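Local coordinates for protein metallocarboxypeptidase (Trypanosoma cruzi, PDB 3DWC) that probably removes single amino acids, other than proline, from the C-terminal end of peptides as a metal-dependent carboxypeptidase of the M32 family, at residues 26-31 with 248-253; 435-440 with 444-449; 370-375 with 415-420; 10-15 with 54-59. One frame throughout, in Å; residues are numbered along the deposited sequence.

Contact 1: residues 26-31 with 248-253; sequences ADWDSH and RITTKY
Arg-248 runs its whole side chain across one face of the Trp-28 indole. Its CB begins the contact above the rim of the pyrrole ring, 3.3 Å from Trp-28 NE1. The first torsion sets CG beside the backbone N (chi1 -58°), and the chain is then extended from CG to NE. CG passes by NE1 at a longer distance. CD lies over the five-membered ring, 3.7 Å from its centroid, as a CH-pi contact. NE turns to Asp-246, with which it forms a salt bridge. CZ stands over the six-membered ring, 4.5 Å from the centroid and 10° off the normal, and this is a cation-pi contact. The guanidinium does not lie flat on the indole. Its plane stands at 89° to the ring, so its edge is turned to the indole, and NH1 comes within 3.3 Å of Trp-28 CZ3.

The pair joins the C-terminal end of helix 3-32 to strand 246-251, the middle strand of the small three-stranded sheet. Ile-249 of this strand packs on helix 259-276, whose His-267 and His-271 bind the cobalt ion. The contact also lies at the dimer interface. Between the subunits, Arg-248 NH1 forms a salt bridge with Asp-29 of the second subunit, and Asp-29 of this chain does so with Arg-248 of the second subunit.

At the indole edge, a water in the ring plane accepts from Trp-28 NE1 at 2.8 Å. The same water donates to Ile-249 O at 2.9 Å. Thr-250 CG2 approaches NE1 obliquely at 4.4 Å, while its OG1 is hydrogen-bonded to Ser-235.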
loop_
_atom_site.group_PDB
_atom_site.type_symbol
_atom_site.label_atom_id
_atom_site.label_comp_id
_atom_site.label_asym_id
_atom_site.label_seq_id
_atom_site.Cartn_x
_atom_site.Cartn_y
_atom_site.Cartn_z
ATOM N N ALA B 26 -0.287 -1.122 5.125
ATOM C CA ALA B 26 -1.527 -1.912 4.960
ATOM C C ALA B 26 -2.744 -1.140 5.461
ATOM O O ALA B 26 -3.806 -1.195 4.861
ATOM C CB ALA B 26 -1.409 -3.263 5.698
ATOM N N ASP B 27 -2.575 -0.388 6.543
ATOM C CA ASP B 27 -3.697 0.374 7.117
ATOM C C ASP B 27 -3.984 1.576 6.231
ATOM O O ASP B 27 -5.108 1.813 5.877
ATOM C CB ASP B 27 -3.418 0.777 8.556
ATOM C CG ASP B 27 -4.627 1.418 9.217
ATOM O OD1 ASP B 27 -5.689 0.751 9.307
ATOM O OD2 ASP B 27 -4.546 2.589 9.554
ATOM N N TRP B 28 -2.947 2.309 5.833
ATOM C CA TRP B 28 -3.123 3.422 4.913
ATOM C C TRP B 28 -3.870 3.008 3.641
ATOM O O TRP B 28 -4.864 3.650 3.234
ATOM C CB TRP B 28 -1.749 4.111 4.603
ATOM C CG TRP B 28 -1.864 5.137 3.525
ATOM C CD1 TRP B 28 -2.183 6.441 3.679
ATOM C CD2 TRP B 28 -1.716 4.916 2.106
ATOM N NE1 TRP B 28 -2.268 7.062 2.441
ATOM C CE2 TRP B 28 -2.004 6.134 1.460
ATOM C CE3 TRP B 28 -1.473 3.784 1.324
ATOM C CZ2 TRP B 28 -1.953 6.279 0.062
ATOM C CZ3 TRP B 28 -1.455 3.922 -0.084
ATOM C CH2 TRP B 28 -1.699 5.165 -0.694
ATOM N N ASP B 29 -3.455 1.881 3.050
ATOM C CA ASP B 29 -3.981 1.427 1.788
ATOM C C ASP B 29 -5.412 0.974 1.929
ATOM O O ASP B 29 -6.224 1.159 0.986
ATOM C CB ASP B 29 -3.053 0.306 1.266
ATOM C CG ASP B 29 -3.480 -0.249 -0.038
ATOM O OD1 ASP B 29 -2.937 0.169 -1.067
ATOM O OD2 ASP B 29 -4.397 -1.083 -0.069
ATOM N N SER B 30 -5.750 0.348 3.062
ATOM C CA SER B 30 -7.120 -0.141 3.258
ATOM C C SER B 30 -8.124 1.022 3.206
ATOM O O SER B 30 -9.259 0.824 2.855
ATOM C CB SER B 30 -7.287 -0.920 4.579
ATOM O OG SER B 30 -7.050 -0.022 5.647
ATOM N N HIS B 31 -7.670 2.224 3.526
ATOM C CA HIS B 31 -8.528 3.421 3.563
ATOM C C HIS B 31 -8.500 4.272 2.308
ATOM O O HIS B 31 -9.346 5.161 2.189
ATOM C CB HIS B 31 -8.131 4.328 4.744
ATOM C CG HIS B 31 -8.411 3.711 6.063
ATOM N ND1 HIS B 31 -7.416 3.252 6.892
ATOM C CD2 HIS B 31 -9.585 3.396 6.671
ATOM C CE1 HIS B 31 -7.959 2.702 7.967
ATOM N NE2 HIS B 31 -9.275 2.752 7.844
ATOM N N ARG B 248 1.744 10.025 4.872
ATOM C CA ARG B 248 0.668 10.053 3.922
ATOM C C ARG B 248 -0.604 10.528 4.654
ATOM O O ARG B 248 -1.111 9.848 5.551
ATOM C CB ARG B 248 0.450 8.655 3.294
ATOM C CG ARG B 248 1.706 8.144 2.600
ATOM C CD ARG B 248 1.457 6.934 1.736
ATOM N NE ARG B 248 2.712 6.470 1.148
ATOM C CZ ARG B 248 2.786 5.420 0.351
ATOM N NH1 ARG B 248 1.696 4.753 0.059
ATOM N NH2 ARG B 248 3.955 4.982 -0.078
ATOM N N ILE B 249 -1.092 11.691 4.224
ATOM C CA ILE B 249 -2.264 12.315 4.754
ATOM C C ILE B 249 -3.393 12.259 3.725
ATOM O O ILE B 249 -3.163 12.151 2.541
ATOM C CB ILE B 249 -1.982 13.760 5.190
ATOM C CG1 ILE B 249 -1.760 14.710 4.024
ATOM C CG2 ILE B 249 -0.762 13.845 6.088
ATOM C CD1 ILE B 249 -1.877 16.143 4.509
ATOM N N THR B 250 -4.627 12.324 4.199
ATOM C CA THR B 250 -5.761 12.332 3.301
ATOM C C THR B 250 -6.767 13.424 3.683
ATOM O O THR B 250 -6.666 14.070 4.748
ATOM C CB THR B 250 -6.489 11.015 3.357
ATOM O OG1 THR B 250 -7.027 10.872 4.656
ATOM C CG2 THR B 250 -5.548 9.860 3.054
ATOM N N THR B 251 -7.743 13.592 2.794
ATOM C CA THR B 251 -8.820 14.526 2.962
ATOM C C THR B 251 -9.955 14.070 2.066
ATOM O O THR B 251 -9.910 13.037 1.417
ATOM C CB THR B 251 -8.401 15.969 2.580
ATOM O OG1 THR B 251 -9.412 16.888 2.998
ATOM C CG2 THR B 251 -8.213 16.103 1.037
ATOM N N LYS B 252 -10.977 14.884 2.008
ATOM C CA LYS B 252 -12.185 14.513 1.297
ATOM C C LYS B 252 -12.776 15.837 0.840
ATOM O O LYS B 252 -12.670 16.820 1.551
ATOM C CB LYS B 252 -13.088 13.832 2.285
ATOM C CG LYS B 252 -14.290 13.130 1.702
ATOM C CD LYS B 252 -15.522 13.362 2.583
ATOM C CE LYS B 252 -15.309 12.896 4.054
ATOM N NZ LYS B 252 -16.527 13.178 4.956
ATOM N N TYR B 253 -13.324 15.855 -0.368
ATOM C CA TYR B 253 -13.825 17.069 -0.965
ATOM C C TYR B 253 -15.322 16.997 -1.279
ATOM O O TYR B 253 -15.824 15.958 -1.707
ATOM C CB TYR B 253 -13.077 17.379 -2.245
ATOM C CG TYR B 253 -11.575 17.450 -2.111
ATOM C CD1 TYR B 253 -10.783 16.389 -2.517
ATOM C CD2 TYR B 253 -10.965 18.553 -1.602
ATOM C CE1 TYR B 253 -9.442 16.423 -2.405
ATOM C CE2 TYR B 253 -9.595 18.606 -1.467
ATOM C CZ TYR B 253 -8.840 17.531 -1.884
ATOM O OH TYR B 253 -7.471 17.556 -1.777
HETATM O O HOH W 1 -2.135 9.677 1.406
#

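Contact 2: residues 435-440 with 444-449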
loop_
_atom_site.group_PDB
_atom_site.type_symbol
_atom_site.label_atom_id
_atom_site.label_comp_id
_atom_site.label_asym_id
_atom_site.label_seq_id
_atom_site.Cartn_x
_atom_site.Cartn_y
_atom_site.Cartn_z
ATOM N N SER B 435 2.384 31.081 22.236
ATOM C CA SER B 435 2.728 32.181 23.143
ATOM C C SER B 435 4.211 32.383 23.247
ATOM O O SER B 435 4.651 33.476 23.210
ATOM C CB SER B 435 2.197 31.980 24.587
ATOM O OG SER B 435 0.801 32.068 24.539
ATOM N N CYS B 436 4.945 31.301 23.486
ATOM C CA CYS B 436 6.395 31.300 23.505
ATOM C C CYS B 436 7.029 31.787 22.202
ATOM O O CYS B 436 7.946 32.633 22.193
ATOM C CB CYS B 436 6.893 29.871 23.802
ATOM S SG CYS B 436 8.679 29.767 23.804
ATOM N N VAL B 437 6.587 31.223 21.093
ATOM C CA VAL B 437 7.087 31.642 19.793
ATOM C C VAL B 437 6.901 33.153 19.596
ATOM O O VAL B 437 7.806 33.802 19.105
ATOM C CB VAL B 437 6.492 30.792 18.640
ATOM C CG1 VAL B 437 6.770 31.436 17.297
ATOM C CG2 VAL B 437 7.091 29.361 18.655
ATOM N N ARG B 438 5.771 33.723 20.008
ATOM C CA ARG B 438 5.503 35.157 19.778
ATOM C C ARG B 438 6.357 36.018 20.731
ATOM O O ARG B 438 6.864 37.079 20.365
ATOM C CB ARG B 438 4.011 35.483 19.966
ATOM C CG ARG B 438 3.130 35.149 18.765
ATOM C CD ARG B 438 1.623 35.134 19.130
ATOM N NE ARG B 438 0.829 34.886 17.923
ATOM C CZ ARG B 438 0.700 35.760 16.933
ATOM N NH1 ARG B 438 0.006 35.432 15.875
ATOM N NH2 ARG B 438 1.262 36.952 17.008
ATOM N N ARG B 439 6.550 35.504 21.940
ATOM C CA ARG B 439 7.474 36.078 22.902
ATOM C C ARG B 439 8.889 36.127 22.362
ATOM O O ARG B 439 9.599 37.117 22.480
ATOM C CB ARG B 439 7.497 35.186 24.150
ATOM C CG ARG B 439 7.137 35.861 25.401
ATOM C CD ARG B 439 7.834 35.224 26.564
ATOM N NE ARG B 439 7.363 33.864 26.782
ATOM C CZ ARG B 439 8.108 32.761 26.720
ATOM N NH1 ARG B 439 9.417 32.805 26.430
ATOM N NH2 ARG B 439 7.523 31.594 26.977
ATOM N N GLU B 440 9.326 35.013 21.793
ATOM C CA GLU B 440 10.710 34.947 21.292
ATOM C C GLU B 440 10.970 35.703 19.995
ATOM O O GLU B 440 11.965 36.407 19.842
ATOM C CB GLU B 440 11.094 33.493 21.097
ATOM C CG GLU B 440 11.276 32.782 22.413
ATOM C CD GLU B 440 11.689 31.331 22.255
ATOM O OE1 GLU B 440 12.012 30.874 21.130
ATOM O OE2 GLU B 440 11.702 30.642 23.282
ATOM N N GLU B 444 4.817 41.192 15.969
ATOM C CA GLU B 444 4.737 41.713 14.601
ATOM C C GLU B 444 5.494 40.797 13.603
ATOM O O GLU B 444 5.047 40.575 12.459
ATOM C CB GLU B 444 5.249 43.180 14.604
ATOM C CG GLU B 444 5.761 43.773 13.273
ATOM C CD GLU B 444 6.491 45.108 13.470
ATOM O OE1 GLU B 444 7.738 45.140 13.240
ATOM O OE2 GLU B 444 5.817 46.102 13.896
ATOM N N VAL B 445 6.596 40.199 14.045
ATOM C CA VAL B 445 7.326 39.233 13.215
ATOM C C VAL B 445 6.460 37.981 12.903
ATOM O O VAL B 445 6.337 37.573 11.759
ATOM C CB VAL B 445 8.624 38.777 13.896
ATOM C CG1 VAL B 445 9.276 37.592 13.139
ATOM C CG2 VAL B 445 9.583 40.000 14.088
ATOM N N VAL B 446 5.870 37.377 13.923
ATOM C CA VAL B 446 5.000 36.225 13.707
ATOM C C VAL B 446 3.867 36.631 12.781
ATOM O O VAL B 446 3.612 35.935 11.829
ATOM C CB VAL B 446 4.473 35.620 15.017
ATOM C CG1 VAL B 446 3.510 34.449 14.746
ATOM C CG2 VAL B 446 5.642 35.177 15.904
ATOM N N ASP B 447 3.174 37.737 13.058
ATOM C CA ASP B 447 2.087 38.183 12.171
ATOM C C ASP B 447 2.535 38.376 10.716
ATOM O O ASP B 447 1.817 37.978 9.783
ATOM C CB ASP B 447 1.431 39.447 12.686
ATOM C CG ASP B 447 0.585 39.212 13.925
ATOM O OD1 ASP B 447 0.246 38.039 14.217
ATOM O OD2 ASP B 447 0.269 40.219 14.602
ATOM N N ASP B 448 3.730 38.917 10.522
ATOM C CA ASP B 448 4.258 39.094 9.174
ATOM C C ASP B 448 4.513 37.766 8.487
ATOM O O ASP B 448 4.191 37.636 7.312
ATOM C CB ASP B 448 5.553 39.919 9.156
ATOM C CG ASP B 448 5.314 41.358 9.386
ATOM O OD1 ASP B 448 4.129 41.726 9.441
ATOM O OD2 ASP B 448 6.311 42.121 9.528
ATOM N N CYS B 449 5.103 36.795 9.201
ATOM C CA CYS B 449 5.278 35.439 8.682
ATOM C C CYS B 449 3.964 34.811 8.240
ATOM O O CYS B 449 3.872 34.241 7.160
ATOM C CB CYS B 449 5.926 34.525 9.730
ATOM S SG CYS B 449 7.640 34.987 10.202
#
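Arg-438 and Val-446 are the centre of a helical corner, where helix 421-441 gives way to helix 443-451 after a one-residue link. The two short segments run at 111° to each other, and their axes come within 8.9 Å. The bend brings Arg-438 against Val-446 and Asp-447, eight and nine residues on.

The apolar part rests on Val-446. It points at the other helix, and its two methyls divide the work. CG2 lies 3.8 Å from Arg-438 CG and 4.1 Å from Val-437 CG1. CG1 reaches further along the arginine and sits over the centre of the guanidinium face, 3.8 Å from Arg-438 CZ. Val-446 also packs on Met-434 and Leu-441 of helix 421-441 and on Ile-458 of helix 456-467.

The charged part is a salt bridge from Arg-438 to Asp-447. The Arg-438 chain is extended from CG to NE, which carries the guanidinium across Val-446 to Asp-447. NH2 also has a salt bridge to Glu-443 at the start of helix 443-451, so the arginine is shared between two acids. Two acids close to one arginine would be expected to stabilise its positive charge.

The grip on Asp-447 is end-on, with both terminal nitrogens on the single oxygen OD1. That oxygen lies in the guanidinium plane, although the carboxylate is turned 61° from it. Asp-447 OD1 is met by Arg-438 NH1 at 3.1 Å nearly along the C-O bond, and by Arg-438 NH2 at 3.2 Å from above the carboxylate plane.

Contact 3: residues 370-375 with 415-420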
loop_
_atom_site.group_PDB
_atom_site.type_symbol
_atom_site.label_atom_id
_atom_site.label_comp_id
_atom_site.label_asym_id
_atom_site.label_seq_id
_atom_site.Cartn_x
_atom_site.Cartn_y
_atom_site.Cartn_z
ATOM N N ARG B 370 -14.391 9.702 33.566
ATOM C CA ARG B 370 -13.898 9.710 34.940
ATOM C C ARG B 370 -14.939 9.171 35.939
ATOM O O ARG B 370 -14.616 8.346 36.811
ATOM C CB ARG B 370 -13.460 11.135 35.315
ATOM C CG ARG B 370 -12.807 11.275 36.691
ATOM C CD ARG B 370 -12.845 12.729 37.156
ATOM N NE ARG B 370 -14.207 13.289 37.172
ATOM C CZ ARG B 370 -14.511 14.587 37.296
ATOM N NH1 ARG B 370 -13.560 15.511 37.428
ATOM N NH2 ARG B 370 -15.782 14.970 37.298
ATOM N N ASP B 371 -16.174 9.638 35.799
ATOM C CA ASP B 371 -17.249 9.288 36.731
ATOM C C ASP B 371 -17.694 7.832 36.598
ATOM O O ASP B 371 -18.104 7.222 37.590
ATOM C CB ASP B 371 -18.460 10.207 36.545
ATOM C CG ASP B 371 -18.277 11.588 37.194
ATOM O OD1 ASP B 371 -17.272 11.799 37.922
ATOM O OD2 ASP B 371 -19.175 12.452 36.993
ATOM N N LEU B 372 -17.643 7.283 35.390
ATOM C CA LEU B 372 -18.010 5.872 35.169
ATOM C C LEU B 372 -16.951 4.951 35.799
ATOM O O LEU B 372 -17.256 4.036 36.539
ATOM C CB LEU B 372 -18.172 5.567 33.669
ATOM C CG LEU B 372 -19.414 6.103 32.952
ATOM C CD1 LEU B 372 -19.177 6.127 31.462
ATOM C CD2 LEU B 372 -20.703 5.257 33.281
ATOM N N MET B 373 -15.701 5.235 35.493
ATOM C CA MET B 373 -14.537 4.538 36.028
ATOM C C MET B 373 -14.546 4.566 37.578
ATOM O O MET B 373 -14.240 3.555 38.228
ATOM C CB MET B 373 -13.276 5.240 35.460
ATOM C CG MET B 373 -12.156 4.356 34.919
ATOM S SD MET B 373 -12.546 2.939 33.855
ATOM C CE MET B 373 -13.889 3.536 32.865
ATOM N N ASP B 374 -14.913 5.726 38.141
ATOM C CA ASP B 374 -15.038 5.963 39.600
ATOM C C ASP B 374 -16.159 5.206 40.298
ATOM O O ASP B 374 -16.130 5.063 41.512
ATOM C CB ASP B 374 -15.341 7.453 39.885
ATOM C CG ASP B 374 -14.148 8.218 40.422
ATOM O OD1 ASP B 374 -13.081 7.601 40.653
ATOM O OD2 ASP B 374 -14.284 9.456 40.615
ATOM N N GLY B 375 -17.173 4.796 39.544
ATOM C CA GLY B 375 -18.404 4.258 40.118
ATOM C C GLY B 375 -19.448 5.319 40.450
ATOM O O GLY B 375 -20.552 4.978 40.881
ATOM N N GLY B 415 -13.214 0.595 22.059
ATOM C CA GLY B 415 -12.402 0.406 23.245
ATOM C C GLY B 415 -11.381 1.495 23.511
ATOM O O GLY B 415 -10.265 1.192 23.938
ATOM N N MET B 416 -11.765 2.748 23.253
ATOM C CA MET B 416 -10.932 3.908 23.518
ATOM C C MET B 416 -11.530 4.748 24.641
ATOM O O MET B 416 -12.499 5.495 24.443
ATOM C CB MET B 416 -10.780 4.731 22.247
ATOM C CG MET B 416 -9.972 4.010 21.159
ATOM S SD MET B 416 -9.765 5.052 19.709
ATOM C CE MET B 416 -11.317 4.734 18.871
ATOM N N PHE B 417 -10.961 4.573 25.832
ATOM C CA PHE B 417 -11.380 5.262 27.031
ATOM C C PHE B 417 -10.131 5.927 27.576
ATOM O O PHE B 417 -9.065 5.290 27.623
ATOM C CB PHE B 417 -11.921 4.246 28.045
ATOM C CG PHE B 417 -13.183 4.681 28.727
ATOM C CD1 PHE B 417 -14.370 4.730 28.033
ATOM C CD2 PHE B 417 -13.179 5.050 30.053
ATOM C CE1 PHE B 417 -15.539 5.137 28.656
ATOM C CE2 PHE B 417 -14.348 5.447 30.674
ATOM C CZ PHE B 417 -15.522 5.485 29.971
ATOM N N GLY B 418 -10.250 7.191 27.981
ATOM C CA GLY B 418 -9.086 7.998 28.341
ATOM C C GLY B 418 -8.387 8.661 27.161
ATOM O O GLY B 418 -7.336 9.286 27.324
ATOM N N TYR B 419 -8.984 8.533 25.979
ATOM C CA TYR B 419 -8.501 9.173 24.753
ATOM C C TYR B 419 -8.969 10.631 24.629
ATOM O O TYR B 419 -8.169 11.555 24.439
ATOM C CB TYR B 419 -8.993 8.350 23.552
ATOM C CG TYR B 419 -8.485 8.775 22.216
ATOM C CD1 TYR B 419 -9.132 9.753 21.494
ATOM C CD2 TYR B 419 -7.412 8.158 21.645
ATOM C CE1 TYR B 419 -8.688 10.141 20.239
ATOM C CE2 TYR B 419 -6.950 8.532 20.374
ATOM C CZ TYR B 419 -7.591 9.536 19.702
ATOM O OH TYR B 419 -7.172 9.898 18.468
ATOM N N PHE B 420 -10.263 10.842 24.760
ATOM C CA PHE B 420 -10.855 12.158 24.538
ATOM C C PHE B 420 -10.092 13.358 25.153
ATOM O O PHE B 420 -9.871 14.353 24.475
ATOM C CB PHE B 420 -12.292 12.183 25.036
ATOM C CG PHE B 420 -13.308 11.574 24.079
ATOM C CD1 PHE B 420 -13.443 12.039 22.791
ATOM C CD2 PHE B 420 -14.157 10.578 24.505
ATOM C CE1 PHE B 420 -14.387 11.507 21.930
ATOM C CE2 PHE B 420 -15.138 10.040 23.652
ATOM C CZ PHE B 420 -15.241 10.509 22.364
#
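The outer end of the Phe-417 ring meets both Leu-372 and Met-373, each in a different way. Leu-372 crosses it at about a right angle. Its CD1 methyl lies in the ring plane, at the edge, 4.0 Å from Phe-417 CZ. Met-373 comes from the opposite direction to the phenyl group. Its chain bends at chi2 (44°), which brings SD to the CD2-CE2 side of the ring. The sulfur SD is 5.3 Å from the ring centroid and 57° off the normal, an oblique Met-aromatic contact. The modelled position of the methyl CE is too close to the ring, and its exact placement is doubtful.

The contact joins the C-terminal turn of helix 358-374 to the loop that leads into helix 421-441. The helix ends there in a Schellman motif. Gly-375 takes a positive phi (88°), and its N bonds back to Leu-372 O at 3.1 Å.

Helix 125-147 also packs against these side chains. Its Phe-139 stacks on the Phe-417 ring and also touches Met-373, and its Ile-136 packs on both Phe-417 and Leu-372. Next to Phe-417, the backbone N of Gly-418 is hydrogen-bonded to Glu-369 of helix 358-374, which gives the loop a polar tie to the same helix.

Contact 4: residues 10-15 with 54-59; sequences ERVFTK and HDTITA
Val-12 and Thr-56 meet through methyls set by their first torsions. In Val-12, CG1 stands opposite the backbone N (chi1 172°) and projects toward the other helix. In Thr-56 the hydroxyl lies beside the backbone N (chi1 -58°), which leaves CG2 opposite that N and facing Val-12. The two side chains slide past each other in opposite directions, and Val-12 CG1 comes to 4.2 Å from Thr-56 CG2. The CG2 methyl is shared. On the next turn of the first helix, Lys-15 CE lies 4.4 Å from Thr-56 CG2.

The second apolar pair is Phe-13 and Ile-57. Both leave their helices at an angle to the contact, and only their ends come together. Ile-57 CD1 approaches the ring obliquely, 4.3 Å from Phe-13 CZ.

The polar side is bridged by water. Lys-15 NZ donates to a water at 2.6 Å. The water in turn gives a weak bond of 3.4 Å to Thr-56 OG1. The stronger partner of that hydroxyl is His-52 O, one turn back in its own helix. The water therefore adds a loose link between the helices beside the methyl packing.

The pairing joins the N-terminal part of helix 3-32 to the C-terminal end of helix 39-57. Thr-56 and Ile-57 also pack on Leu-16, so the helix-helix contact goes on beyond Lys-15. Lys-15 touches Glu-48 of the second subunit. Helix 60-71 packs on Val-12 through Ile-62, and helix 78-95 reaches Phe-13 through Met-87 and Ile-57 through Glu-94.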
loop_
_atom_site.group_PDB
_atom_site.type_symbol
_atom_site.label_atom_id
_atom_site.label_comp_id
_atom_site.label_asym_id
_atom_site.label_seq_id
_atom_site.Cartn_x
_atom_site.Cartn_y
_atom_site.Cartn_z
ATOM N N GLU B 10 17.959 -3.010 21.094
ATOM C CA GLU B 10 17.860 -2.092 19.981
ATOM C C GLU B 10 17.518 -2.861 18.725
ATOM O O GLU B 10 16.673 -2.448 17.954
ATOM C CB GLU B 10 19.152 -1.310 19.779
ATOM C CG GLU B 10 19.291 -0.106 20.697
ATOM C CD GLU B 10 20.304 0.923 20.179
ATOM O OE1 GLU B 10 21.182 0.533 19.395
ATOM O OE2 GLU B 10 20.224 2.118 20.549
ATOM N N ARG B 11 18.224 -3.964 18.527
ATOM C CA ARG B 11 18.042 -4.876 17.387
ATOM C C ARG B 11 16.625 -5.454 17.295
ATOM O O ARG B 11 16.042 -5.553 16.210
ATOM C CB ARG B 11 19.070 -6.014 17.516
ATOM C CG ARG B 11 19.164 -6.930 16.298
ATOM C CD ARG B 11 19.966 -8.258 16.592
ATOM N NE ARG B 11 19.150 -9.208 17.364
ATOM C CZ ARG B 11 18.090 -9.871 16.872
ATOM N NH1 ARG B 11 17.707 -9.727 15.597
ATOM N NH2 ARG B 11 17.403 -10.699 17.661
ATOM N N VAL B 12 16.088 -5.867 18.434
ATOM C CA VAL B 12 14.716 -6.328 18.503
ATOM C C VAL B 12 13.782 -5.207 18.114
ATOM O O VAL B 12 12.866 -5.420 17.347
ATOM C CB VAL B 12 14.343 -6.818 19.903
ATOM C CG1 VAL B 12 12.858 -7.119 19.998
ATOM C CG2 VAL B 12 15.174 -8.057 20.259
ATOM N N PHE B 13 14.036 -3.989 18.588
ATOM C CA PHE B 13 13.096 -2.893 18.322
ATOM C C PHE B 13 13.132 -2.403 16.858
ATOM O O PHE B 13 12.123 -1.966 16.329
ATOM C CB PHE B 13 13.268 -1.774 19.358
ATOM C CG PHE B 13 12.462 -2.009 20.589
ATOM C CD1 PHE B 13 12.943 -2.805 21.610
ATOM C CD2 PHE B 13 11.170 -1.506 20.691
ATOM C CE1 PHE B 13 12.192 -3.048 22.747
ATOM C CE2 PHE B 13 10.401 -1.772 21.820
ATOM C CZ PHE B 13 10.931 -2.560 22.857
ATOM N N THR B 14 14.292 -2.512 16.216
ATOM C CA THR B 14 14.422 -2.291 14.793
ATOM C C THR B 14 13.617 -3.332 14.019
ATOM O O THR B 14 12.961 -2.977 13.057
ATOM C CB THR B 14 15.902 -2.279 14.370
ATOM O OG1 THR B 14 16.540 -1.128 14.989
ATOM C CG2 THR B 14 16.069 -2.209 12.814
ATOM N N LYS B 15 13.637 -4.590 14.453
ATOM C CA LYS B 15 12.811 -5.631 13.845
ATOM C C LYS B 15 11.344 -5.240 13.887
ATOM O O LYS B 15 10.674 -5.236 12.846
ATOM C CB LYS B 15 13.062 -6.970 14.553
ATOM C CG LYS B 15 12.697 -8.170 13.786
ATOM C CD LYS B 15 13.524 -9.392 14.169
ATOM C CE LYS B 15 13.447 -9.704 15.673
ATOM N NZ LYS B 15 13.635 -11.181 16.015
ATOM N N HIS B 54 3.318 -9.041 18.417
ATOM C CA HIS B 54 2.975 -9.340 19.802
ATOM C C HIS B 54 3.839 -10.433 20.455
ATOM O O HIS B 54 4.271 -10.268 21.608
ATOM C CB HIS B 54 1.518 -9.751 19.902
ATOM C CG HIS B 54 1.106 -10.139 21.286
ATOM N ND1 HIS B 54 0.883 -9.212 22.280
ATOM C CD2 HIS B 54 0.871 -11.352 21.839
ATOM C CE1 HIS B 54 0.506 -9.838 23.382
ATOM N NE2 HIS B 54 0.499 -11.137 23.141
ATOM N N ASP B 55 4.056 -11.545 19.745
ATOM C CA ASP B 55 4.908 -12.632 20.212
ATOM C C ASP B 55 6.365 -12.199 20.359
ATOM O O ASP B 55 7.052 -12.631 21.275
ATOM C CB ASP B 55 4.861 -13.814 19.242
ATOM C CG ASP B 55 3.524 -14.507 19.220
ATOM O OD1 ASP B 55 2.679 -14.243 20.096
ATOM O OD2 ASP B 55 3.303 -15.310 18.307
ATOM N N THR B 56 6.824 -11.340 19.454
ATOM C CA THR B 56 8.176 -10.818 19.491
ATOM C C THR B 56 8.431 -9.971 20.740
ATOM O O THR B 56 9.399 -10.228 21.459
ATOM C CB THR B 56 8.468 -10.002 18.217
ATOM O OG1 THR B 56 8.276 -10.854 17.087
ATOM C CG2 THR B 56 9.904 -9.485 18.198
ATOM N N ILE B 57 7.557 -8.999 21.019
ATOM C CA ILE B 57 7.746 -8.103 22.187
ATOM C C ILE B 57 7.422 -8.774 23.520
ATOM O O ILE B 57 7.925 -8.338 24.555
ATOM C CB ILE B 57 6.950 -6.754 22.066
ATOM C CG1 ILE B 57 7.637 -5.632 22.913
ATOM C CG2 ILE B 57 5.502 -6.947 22.439
ATOM C CD1 ILE B 57 6.986 -4.228 22.833
ATOM N N THR B 58 6.604 -9.834 23.501
ATOM C CA THR B 58 6.195 -10.520 24.721
ATOM C C THR B 58 6.969 -11.801 25.003
ATOM O O THR B 58 6.654 -12.494 25.955
ATOM C CB THR B 58 4.690 -10.868 24.747
ATOM O OG1 THR B 58 4.390 -11.800 23.704
ATOM C CG2 THR B 58 3.828 -9.613 24.643
ATOM N N ALA B 59 7.990 -12.122 24.222
ATOM C CA ALA B 59 8.780 -13.310 24.535
ATOM C C ALA B 59 9.469 -13.113 25.896
ATOM O O ALA B 59 9.816 -11.986 26.273
ATOM C CB ALA B 59 9.795 -13.602 23.426
HETATM O O HOH W 2 11.172 -11.862 15.563
#

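Overall arrangement
All four contacts lie in one largely helical M32 chain, and none touches another. Contacts 1 and 4 share helix 3-32: contact 4 uses its N-terminal half and contact 1 its end, with centres 27 Å apart. Their segments alternate along the chain. Contact 1 then closes before contact 3 opens, and contact 3 before contact 2. Contacts 2 and 3 lie on opposite sides of the chain's centre, 38 Å apart between centres, although helix 421-441 of contact 2 follows the loop of contact 3. Contacts 2 and 4 are furthest apart, at 44 Å between centres. Contact 1, the only one of the four to use a strand, lies near the cobalt site; the others join helices and a loop away from it.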